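Local coordinates for hypothetical protein TM1070 (Thermotoga maritima, PDB 1NC7) that is of unknown function but belongs to the sensory rhodopsin transducer family, binds magnesium, and probably takes part in signal relay, at residues 28-32 with 101-105; 45-51 with 86-91. All coordinates share one frame; numbering follows the deposited sequence.

Contact 1 of 2, residues 28-32 with 101-105; sequences KWFFP and YSIMA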
loop_
_atom_site.group_PDB
_atom_site.type_symbol
_atom_site.label_atom_id
_atom_site.label_comp_id
_atom_site.label_asym_id
_atom_site.label_seq_id
_atom_site.Cartn_x
_atom_site.Cartn_y
_atom_site.Cartn_z
ATOM N N LYS D 28 11.574 -8.062 11.802
ATOM C CA LYS D 28 11.121 -8.976 10.760
ATOM C C LYS D 28 10.094 -8.331 9.838
ATOM O O LYS D 28 9.143 -7.704 10.302
ATOM C CB LYS D 28 10.537 -10.243 11.385
ATOM C CG LYS D 28 11.539 -11.021 12.227
ATOM C CD LYS D 28 10.954 -12.344 12.697
ATOM C CE LYS D 28 11.918 -13.076 13.619
ATOM N NZ LYS D 28 13.240 -13.315 12.977
ATOM N N TRP D 29 10.300 -8.496 8.534
ATOM C CA TRP D 29 9.410 -7.928 7.521
ATOM C C TRP D 29 8.998 -8.980 6.501
ATOM O O TRP D 29 9.793 -9.850 6.144
ATOM C CB TRP D 29 10.095 -6.746 6.828
ATOM C CG TRP D 29 10.258 -5.584 7.743
ATOM C CD1 TRP D 29 11.251 -5.387 8.668
ATOM C CD2 TRP D 29 9.341 -4.499 7.902
ATOM N NE1 TRP D 29 11.000 -4.246 9.393
ATOM C CE2 TRP D 29 9.835 -3.682 8.944
ATOM C CE3 TRP D 29 8.146 -4.137 7.264
ATOM C CZ2 TRP D 29 9.169 -2.527 9.366
ATOM C CZ3 TRP D 29 7.486 -2.989 7.685
ATOM C CH2 TRP D 29 8.002 -2.198 8.726
ATOM N N PHE D 30 7.758 -8.883 6.024
ATOM C CA PHE D 30 7.206 -9.860 5.089
ATOM C C PHE D 30 6.486 -9.224 3.902
ATOM O O PHE D 30 5.681 -8.305 4.071
ATOM C CB PHE D 30 6.225 -10.766 5.841
ATOM C CG PHE D 30 6.826 -11.452 7.040
ATOM C CD1 PHE D 30 7.259 -12.768 6.959
ATOM C CD2 PHE D 30 6.971 -10.771 8.245
ATOM C CE1 PHE D 30 7.832 -13.400 8.068
ATOM C CE2 PHE D 30 7.543 -11.390 9.357
ATOM C CZ PHE D 30 7.973 -12.706 9.267
ATOM N N PHE D 31 6.773 -9.735 2.708
ATOM C CA PHE D 31 6.163 -9.247 1.470
ATOM C C PHE D 31 5.711 -10.447 0.642
ATOM O O PHE D 31 6.515 -11.084 -0.039
ATOM C CB PHE D 31 7.181 -8.430 0.671
ATOM C CG PHE D 31 7.619 -7.174 1.360
ATOM C CD1 PHE D 31 6.869 -6.009 1.250
ATOM C CD2 PHE D 31 8.765 -7.165 2.147
ATOM C CE1 PHE D 31 7.256 -4.848 1.917
ATOM C CE2 PHE D 31 9.161 -6.009 2.819
ATOM C CZ PHE D 31 8.406 -4.850 2.703
ATOM N N PRO D 32 4.410 -10.768 0.682
ATOM C CA PRO D 32 3.901 -11.913 -0.078
ATOM C C PRO D 32 3.957 -11.858 -1.601
ATOM O O PRO D 32 4.147 -12.894 -2.240
ATOM C CB PRO D 32 2.460 -12.051 0.425
ATOM C CG PRO D 32 2.531 -11.505 1.823
ATOM C CD PRO D 32 3.403 -10.290 1.646
ATOM N N TYR D 101 7.211 -15.289 -6.099
ATOM C CA TYR D 101 7.905 -15.587 -4.857
ATOM C C TYR D 101 7.383 -14.680 -3.751
ATOM O O TYR D 101 6.525 -13.824 -3.990
ATOM C CB TYR D 101 9.424 -15.410 -5.037
ATOM C CG TYR D 101 9.887 -14.006 -5.386
ATOM C CD1 TYR D 101 10.079 -13.044 -4.396
ATOM C CD2 TYR D 101 10.142 -13.646 -6.707
ATOM C CE1 TYR D 101 10.520 -11.755 -4.715
ATOM C CE2 TYR D 101 10.581 -12.364 -7.035
ATOM C CZ TYR D 101 10.767 -11.428 -6.039
ATOM O OH TYR D 101 11.200 -10.163 -6.371
ATOM N N SER D 102 7.865 -14.911 -2.537
ATOM C CA SER D 102 7.492 -14.105 -1.382
ATOM C C SER D 102 8.781 -13.834 -0.631
ATOM O O SER D 102 9.753 -14.578 -0.771
ATOM C CB SER D 102 6.506 -14.842 -0.479
ATOM O OG SER D 102 5.259 -15.008 -1.126
ATOM N N ILE D 103 8.788 -12.774 0.168
ATOM C CA ILE D 103 9.986 -12.387 0.900
ATOM C C ILE D 103 9.813 -12.291 2.407
ATOM O O ILE D 103 8.846 -11.714 2.893
ATOM C CB ILE D 103 10.483 -10.991 0.443
ATOM C CG1 ILE D 103 10.702 -10.967 -1.070
ATOM C CG2 ILE D 103 11.767 -10.624 1.179
ATOM C CD1 ILE D 103 11.012 -9.578 -1.608
HETATM N N MSE D 104 10.755 -12.880 3.138
HETATM C CA MSE D 104 10.781 -12.770 4.587
HETATM C C MSE D 104 12.163 -12.193 4.859
HETATM O O MSE D 104 13.170 -12.743 4.411
HETATM C CB MSE D 104 10.659 -14.121 5.289
HETATM C CG MSE D 104 11.030 -14.013 6.772
HETATM SE SE MSE D 104 10.798 -15.622 7.808
HETATM C CE MSE D 104 12.181 -16.706 7.004
ATOM N N ALA D 105 12.213 -11.076 5.569
ATOM C CA ALA D 105 13.484 -10.442 5.880
ATOM C C ALA D 105 13.663 -10.383 7.387
ATOM O O ALA D 105 12.761 -9.967 8.110
ATOM C CB ALA D 105 13.521 -9.038 5.286
#
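F30 and M104 meet because their first torsions differ: CG of F30 is anti to its own carbonyl carbon (chi1 -56°), while CG of M104 is anti to the backbone N (chi1 166°), and the two side chains run side by side, pointing the same way. The ring corner CE1 touches M104 CG at 3.5 Å. The selenium of this selenomethionine stands 4.9 Å from the centroid of the F30 ring, 65° off its normal, an oblique Met-aromatic contact. Trimming F30 to an alanine would probably leave the CG and SE end of M104 without its aromatic neighbour and open a gap on this face. On the other face F31 packs CB to CB against I103 at 4.2 Å, and W29 pairs with A105. W29 and F31 each trade two backbone bonds with A105 and I103; the shorter member of the second pair is I103 N to F31 O at 2.8 Å. At the far end S102 OG donates to P32 O at 2.6 Å, extending the chain of bonds beyond the last paired residue. That hydroxyl also bonds S85 of the second subunit, and the ring of W29 meets Y133 of the third edge-to-face. With strand axes 4.7 Å apart and almost exactly antiparallel, this is a regular antiparallel pair, joining strands 28-34 and 101-107 inside the main sheet.

Contact 2 of 2, residues 45-51 with 86-91; sequences VSHESLC and LHLRLD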
loop_
_atom_site.group_PDB
_atom_site.type_symbol
_atom_site.label_atom_id
_atom_site.label_comp_id
_atom_site.label_asym_id
_atom_site.label_seq_id
_atom_site.Cartn_x
_atom_site.Cartn_y
_atom_site.Cartn_z
ATOM N N VAL D 45 14.668 -1.485 -16.875
ATOM C CA VAL D 45 14.278 -2.880 -16.990
ATOM C C VAL D 45 13.285 -3.093 -15.855
ATOM O O VAL D 45 13.372 -2.432 -14.819
ATOM C CB VAL D 45 15.479 -3.839 -16.801
ATOM C CG1 VAL D 45 16.503 -3.623 -17.909
ATOM C CG2 VAL D 45 16.115 -3.619 -15.440
ATOM N N SER D 46 12.322 -3.981 -16.059
ATOM C CA SER D 46 11.340 -4.270 -15.022
ATOM C C SER D 46 12.094 -4.816 -13.818
ATOM O O SER D 46 13.078 -5.539 -13.964
ATOM C CB SER D 46 10.330 -5.303 -15.517
ATOM O OG SER D 46 9.544 -4.776 -16.570
ATOM N N HIS D 47 11.633 -4.475 -12.623
ATOM C CA HIS D 47 12.311 -4.942 -11.426
ATOM C C HIS D 47 11.482 -4.692 -10.187
ATOM O O HIS D 47 10.377 -4.161 -10.248
ATOM C CB HIS D 47 13.647 -4.212 -11.257
ATOM C CG HIS D 47 13.504 -2.738 -11.023
ATOM N ND1 HIS D 47 13.385 -1.829 -12.051
ATOM C CD2 HIS D 47 13.425 -2.021 -9.876
ATOM C CE1 HIS D 47 13.239 -0.614 -11.549
ATOM N NE2 HIS D 47 13.258 -0.703 -10.232
ATOM N N GLU D 48 12.034 -5.109 -9.057
ATOM C CA GLU D 48 11.416 -4.874 -7.767
ATOM C C GLU D 48 12.538 -4.319 -6.922
ATOM O O GLU D 48 13.693 -4.725 -7.069
ATOM C CB GLU D 48 10.884 -6.159 -7.134
ATOM C CG GLU D 48 9.651 -6.710 -7.816
ATOM C CD GLU D 48 8.863 -7.649 -6.927
ATOM O OE1 GLU D 48 9.489 -8.482 -6.241
ATOM O OE2 GLU D 48 7.618 -7.558 -6.918
ATOM N N SER D 49 12.202 -3.361 -6.070
ATOM C CA SER D 49 13.186 -2.767 -5.190
ATOM C C SER D 49 12.726 -2.978 -3.761
ATOM O O SER D 49 11.637 -2.544 -3.380
ATOM C CB SER D 49 13.336 -1.267 -5.464
ATOM O OG SER D 49 13.944 -1.029 -6.724
ATOM N N LEU D 50 13.540 -3.682 -2.984
ATOM C CA LEU D 50 13.226 -3.902 -1.582
ATOM C C LEU D 50 13.948 -2.758 -0.897
ATOM O O LEU D 50 15.178 -2.746 -0.818
ATOM C CB LEU D 50 13.778 -5.242 -1.093
ATOM C CG LEU D 50 13.550 -5.531 0.395
ATOM C CD1 LEU D 50 12.056 -5.549 0.699
ATOM C CD2 LEU D 50 14.184 -6.867 0.758
ATOM N N CYS D 51 13.182 -1.783 -0.425
ATOM C CA CYS D 51 13.769 -0.619 0.212
ATOM C C CYS D 51 13.798 -0.774 1.716
ATOM O O CYS D 51 12.783 -1.072 2.347
ATOM C CB CYS D 51 13.001 0.626 -0.212
ATOM S SG CYS D 51 12.997 0.794 -2.016
ATOM N N LEU D 86 18.681 1.942 1.792
ATOM C CA LEU D 86 19.175 0.958 0.843
ATOM C C LEU D 86 18.023 0.503 -0.038
ATOM O O LEU D 86 17.046 -0.060 0.451
ATOM C CB LEU D 86 19.776 -0.259 1.554
ATOM C CG LEU D 86 20.230 -1.370 0.598
ATOM C CD1 LEU D 86 21.358 -0.859 -0.287
ATOM C CD2 LEU D 86 20.685 -2.588 1.390
ATOM N N HIS D 87 18.118 0.779 -1.333
ATOM C CA HIS D 87 17.084 0.338 -2.265
ATOM C C HIS D 87 17.696 -0.857 -2.986
ATOM O O HIS D 87 18.417 -0.702 -3.970
ATOM C CB HIS D 87 16.720 1.442 -3.269
ATOM C CG HIS D 87 15.965 2.589 -2.667
ATOM N ND1 HIS D 87 15.012 3.299 -3.368
ATOM C CD2 HIS D 87 16.042 3.171 -1.445
ATOM C CE1 HIS D 87 14.536 4.268 -2.604
ATOM N NE2 HIS D 87 15.144 4.212 -1.433
ATOM N N LEU D 88 17.410 -2.051 -2.477
ATOM C CA LEU D 88 17.968 -3.275 -3.043
ATOM C C LEU D 88 17.249 -3.758 -4.297
ATOM O O LEU D 88 16.054 -4.060 -4.267
ATOM C CB LEU D 88 17.949 -4.382 -1.987
ATOM C CG LEU D 88 18.560 -5.723 -2.395
ATOM C CD1 LEU D 88 20.055 -5.557 -2.630
ATOM C CD2 LEU D 88 18.300 -6.745 -1.302
ATOM N N ARG D 89 17.991 -3.827 -5.400
ATOM C CA ARG D 89 17.444 -4.286 -6.676
ATOM C C ARG D 89 17.377 -5.808 -6.674
ATOM O O ARG D 89 18.397 -6.489 -6.778
ATOM C CB ARG D 89 18.321 -3.791 -7.829
ATOM C CG ARG D 89 18.133 -2.316 -8.149
ATOM C CD ARG D 89 16.797 -2.094 -8.844
ATOM N NE ARG D 89 16.785 -2.685 -10.179
ATOM C CZ ARG D 89 17.022 -2.012 -11.301
ATOM N NH1 ARG D 89 17.285 -0.712 -11.258
ATOM N NH2 ARG D 89 17.007 -2.642 -12.469
ATOM N N LEU D 90 16.164 -6.335 -6.561
ATOM C CA LEU D 90 15.952 -7.775 -6.509
ATOM C C LEU D 90 16.178 -8.499 -7.830
ATOM O O LEU D 90 16.325 -9.721 -7.849
ATOM C CB LEU D 90 14.544 -8.070 -5.984
ATOM C CG LEU D 90 14.215 -7.452 -4.620
ATOM C CD1 LEU D 90 12.836 -7.907 -4.170
ATOM C CD2 LEU D 90 15.256 -7.861 -3.593
ATOM N N ASP D 91 16.206 -7.750 -8.927
ATOM C CA ASP D 91 16.428 -8.332 -10.251
ATOM C C ASP D 91 17.905 -8.616 -10.515
ATOM O O ASP D 91 18.260 -9.170 -11.556
ATOM C CB ASP D 91 15.893 -7.393 -11.338
ATOM C CG ASP D 91 16.555 -6.028 -11.308
ATOM O OD1 ASP D 91 16.612 -5.419 -10.220
ATOM O OD2 ASP D 91 17.011 -5.557 -12.372
HETATM O O HOH W 1 16.107 -0.296 -14.498
#
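H47 and R89 form the tight part of this contact, the guanidinium lying flat on the imidazole with centres 3.7 Å apart and planes at 19°. Bends at chi2 and chi3 (-73° and -68°) fold the arginine back over the ring, where R89 NE rides above one face. The ring cannot easily turn, since H47 ND1 gives V45 O a nearly straight, in-plane bond of 2.8 Å. D91 grips the same guanidinium side-on, its OD1 taking R89 NE at 2.7 Å and its OD2 taking R89 NH2, both on the syn side. At the outer margin the packing gives way to water: one molecule accepts from V45 N and, at 3.2 Å, from R89 NH2. Further along, C51 SG stands over a face of the H87 ring, 3.6 Å from its centroid, while H87 NE2 bonds Y101 O of the third subunit. The opposite face of the strand pair is largely apolar: L50 CB meets L90 CD2 at 3.9 Å, the exception being E48, whose carboxylate is salt-bridged to R117. Three backbone bonds, including L90 N to E48 O, join 45-51 to 86-91 at one margin of this chain's main sheet. The chemistry implies a salt-bridged arginine stacked on a histidine: D91 probably offsets the arginine's charge, its two bonds fix the guanidinium's orientation, and the histidine probably gains from lying against that cation if it is itself neutral.

Contact 1 and contact 2 lie in the same antiparallel sheet, their centres about 14 Å apart, and meet directly through side chains. Y101 OH lies 2.4 Å from E48 OE1, unusually close, so the probable hydrogen bond there is doubtful; next to it, I103 CD1 packs on L90 CD1, and F31 CE2 reaches L50 CD1, each pair at 3.6 Å. The apolar faces of the two strand pairs thus share one interior. Both segments of contact 2 fall between those of contact 1. The H47 side chain is about 6 Å from that of L127, and those of F31 and C51 each about 7 Å from that of T129, magnesium-binding residues although this chain holds no ion here; bound ions lie about 10 Å from the F31 side chain and about 12 Å from that of E48.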